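Local coordinates for DNA repair protein RAD7 (Saccharomyces cerevisiae, PDB 5ZB2) that takes part in global genome nucleotide excision repair, as a component of the complex that promotes the repair of damage in nontranscribing DNA, its leucine-rich-repeat part being described here, at residues Tyr120-Leu125 against Val149-Arg154. Sequence-based numbering, arbitrary orientation.
Sequences YIAEKL and VIMKGR
Arg-154 reaches across to the C-terminal turn of helix 115-124 and holds the carbonyl oxygen of Ala-122 end-on, with NH1 and NH2 each 3.1 Å from that one atom. The oxygen lies in the guanidinium plane, at its edge, while the two nitrogens approach it from opposite faces of the carbonyl plane. Arg-154 NH2 also comes within 3.2 Å of Leu-125 O, just past the helix end. Beside this polar grip the packing is apolar: the methyl of Ala-122 sits 3.6 Å from Ile-150 CG2 and 3.8 Å from Met-151 SD. Glu-123 crosses Ile-150 at about a right angle, its OE2 3.5 Å from Ile-150 CD1 and its CG alongside CG2 and CD1.

Groups of its own segment hold the arginine in place. A kink at chi3 (49°) swings the guanidinium back, and Arg-154 NH1 bonds Ile-150 O (3.2 Å) from above the carbonyl plane. The bent chain of Met-151 lays its sulfur over one guanidinium face, toward the rim. Arg-154 N bonds Met-151 O, closing a type II beta turn with Lys-152 and Gly-153 at its corners. On its other flank, helix 115-124 meets helix 89-98 through Tyr-120 and Lys-124.

Here two successive helices on the convex side of the leucine-rich-repeat solenoid are joined by an arginine from the turn that follows helix 141-150. A leucine in place of Arg-154 would probably leave the carbonyl of Ala-122 without both these donors and Ile-150 O without its bond from NH1. A cation against C-terminal carbonyls is also likely to be favoured by the helix dipole.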
loop_
_atom_site.group_PDB
_atom_site.type_symbol
_atom_site.label_atom_id
_atom_site.label_comp_id
_atom_site.label_asym_id
_atom_site.label_seq_id
_atom_site.Cartn_x
_atom_site.Cartn_y
_atom_site.Cartn_z
ATOM N N TYR A 120 1.949 2.243 -11.022
ATOM C CA TYR A 120 0.779 1.378 -10.901
ATOM C C TYR A 120 -0.246 1.703 -11.983
ATOM O O TYR A 120 -0.791 0.804 -12.633
ATOM C CB TYR A 120 0.150 1.532 -9.516
ATOM C CG TYR A 120 0.542 0.481 -8.505
ATOM C CD1 TYR A 120 1.841 0.394 -8.023
ATOM C CD2 TYR A 120 -0.405 -0.404 -8.001
ATOM C CE1 TYR A 120 2.193 -0.559 -7.081
ATOM C CE2 TYR A 120 -0.065 -1.358 -7.059
ATOM C CZ TYR A 120 1.234 -1.431 -6.603
ATOM O OH TYR A 120 1.569 -2.380 -5.666
ATOM N N ILE A 121 -0.523 2.995 -12.184
ATOM C CA ILE A 121 -1.492 3.413 -13.194
ATOM C C ILE A 121 -1.069 2.922 -14.573
ATOM O O ILE A 121 -1.872 2.363 -15.328
ATOM C CB ILE A 121 -1.662 4.942 -13.161
ATOM C CG1 ILE A 121 -2.407 5.347 -11.892
ATOM C CG2 ILE A 121 -2.403 5.452 -14.402
ATOM C CD1 ILE A 121 -2.376 6.824 -11.607
ATOM N N ALA A 122 0.201 3.128 -14.924
ATOM C CA ALA A 122 0.674 2.751 -16.252
ATOM C C ALA A 122 0.699 1.239 -16.450
ATOM O O ALA A 122 0.479 0.761 -17.569
ATOM C CB ALA A 122 2.069 3.326 -16.491
ATOM N N GLU A 123 0.967 0.471 -15.392
ATOM C CA GLU A 123 1.191 -0.962 -15.542
ATOM C C GLU A 123 -0.024 -1.819 -15.209
ATOM O O GLU A 123 -0.087 -2.963 -15.665
ATOM C CB GLU A 123 2.374 -1.397 -14.672
ATOM C CG GLU A 123 3.693 -0.774 -15.118
ATOM C CD GLU A 123 4.892 -1.289 -14.349
ATOM O OE1 GLU A 123 4.739 -1.639 -13.158
ATOM O OE2 GLU A 123 5.993 -1.345 -14.938
ATOM N N LYS A 124 -0.988 -1.304 -14.446
ATOM C CA LYS A 124 -2.148 -2.091 -14.049
ATOM C C LYS A 124 -3.407 -1.750 -14.834
ATOM O O LYS A 124 -4.395 -2.486 -14.731
ATOM C CB LYS A 124 -2.427 -1.907 -12.551
ATOM C CG LYS A 124 -1.265 -2.301 -11.645
ATOM C CD LYS A 124 -0.884 -3.753 -11.824
ATOM C CE LYS A 124 0.321 -4.106 -10.990
ATOM N NZ LYS A 124 0.804 -5.485 -11.292
ATOM N N LEU A 125 -3.403 -0.657 -15.599
ATOM C CA LEU A 125 -4.543 -0.284 -16.424
ATOM C C LEU A 125 -4.195 -0.544 -17.884
ATOM O O LEU A 125 -3.782 0.379 -18.598
ATOM C CB LEU A 125 -4.919 1.182 -16.203
ATOM C CG LEU A 125 -5.310 1.555 -14.774
ATOM C CD1 LEU A 125 -5.558 3.052 -14.677
ATOM C CD2 LEU A 125 -6.534 0.779 -14.312
ATOM N N VAL A 149 8.064 5.695 -21.129
ATOM C CA VAL A 149 8.549 4.454 -21.732
ATOM C C VAL A 149 7.494 3.361 -21.600
ATOM O O VAL A 149 7.194 2.640 -22.558
ATOM C CB VAL A 149 9.886 4.033 -21.096
ATOM C CG1 VAL A 149 10.310 2.643 -21.574
ATOM C CG2 VAL A 149 10.972 5.051 -21.419
ATOM N N ILE A 150 6.907 3.231 -20.408
ATOM C CA ILE A 150 5.889 2.210 -20.181
ATOM C C ILE A 150 4.660 2.462 -21.043
ATOM O O ILE A 150 3.991 1.513 -21.469
ATOM C CB ILE A 150 5.522 2.153 -18.683
ATOM C CG1 ILE A 150 6.726 1.671 -17.870
ATOM C CG2 ILE A 150 4.321 1.231 -18.449
ATOM C CD1 ILE A 150 6.544 1.768 -16.377
ATOM N N MET A 151 4.328 3.727 -21.300
ATOM C CA MET A 151 3.151 4.077 -22.086
ATOM C C MET A 151 3.455 4.223 -23.574
ATOM O O MET A 151 2.566 4.612 -24.337
ATOM C CB MET A 151 2.538 5.385 -21.562
ATOM C CG MET A 151 2.003 5.313 -20.132
ATOM S SD MET A 151 0.690 4.093 -19.914
ATOM C CE MET A 151 -0.607 4.790 -20.934
ATOM N N LYS A 152 4.681 3.930 -23.996
ATOM C CA LYS A 152 5.073 4.048 -25.394
ATOM C C LYS A 152 4.055 3.375 -26.307
ATOM O O LYS A 152 3.732 2.196 -26.135
ATOM C CB LYS A 152 6.457 3.421 -25.580
ATOM C CG LYS A 152 7.018 3.514 -26.987
ATOM C CD LYS A 152 8.399 2.880 -27.063
ATOM C CE LYS A 152 8.969 2.954 -28.471
ATOM N NZ LYS A 152 10.310 2.311 -28.563
ATOM N N GLY A 153 3.541 4.134 -27.275
ATOM C CA GLY A 153 2.604 3.606 -28.243
ATOM C C GLY A 153 1.182 3.449 -27.752
ATOM O O GLY A 153 0.304 3.112 -28.558
ATOM N N ARG A 154 0.918 3.677 -26.465
ATOM C CA ARG A 154 -0.417 3.533 -25.897
ATOM C C ARG A 154 -1.084 4.860 -25.573
ATOM O O ARG A 154 -2.314 4.935 -25.575
ATOM C CB ARG A 154 -0.359 2.704 -24.606
ATOM C CG ARG A 154 0.266 1.322 -24.749
ATOM C CD ARG A 154 0.723 0.794 -23.390
ATOM N NE ARG A 154 -0.322 0.918 -22.374
ATOM C CZ ARG A 154 -0.116 0.824 -21.064
ATOM N NH1 ARG A 154 1.105 0.607 -20.589
ATOM N NH2 ARG A 154 -1.135 0.952 -20.224
#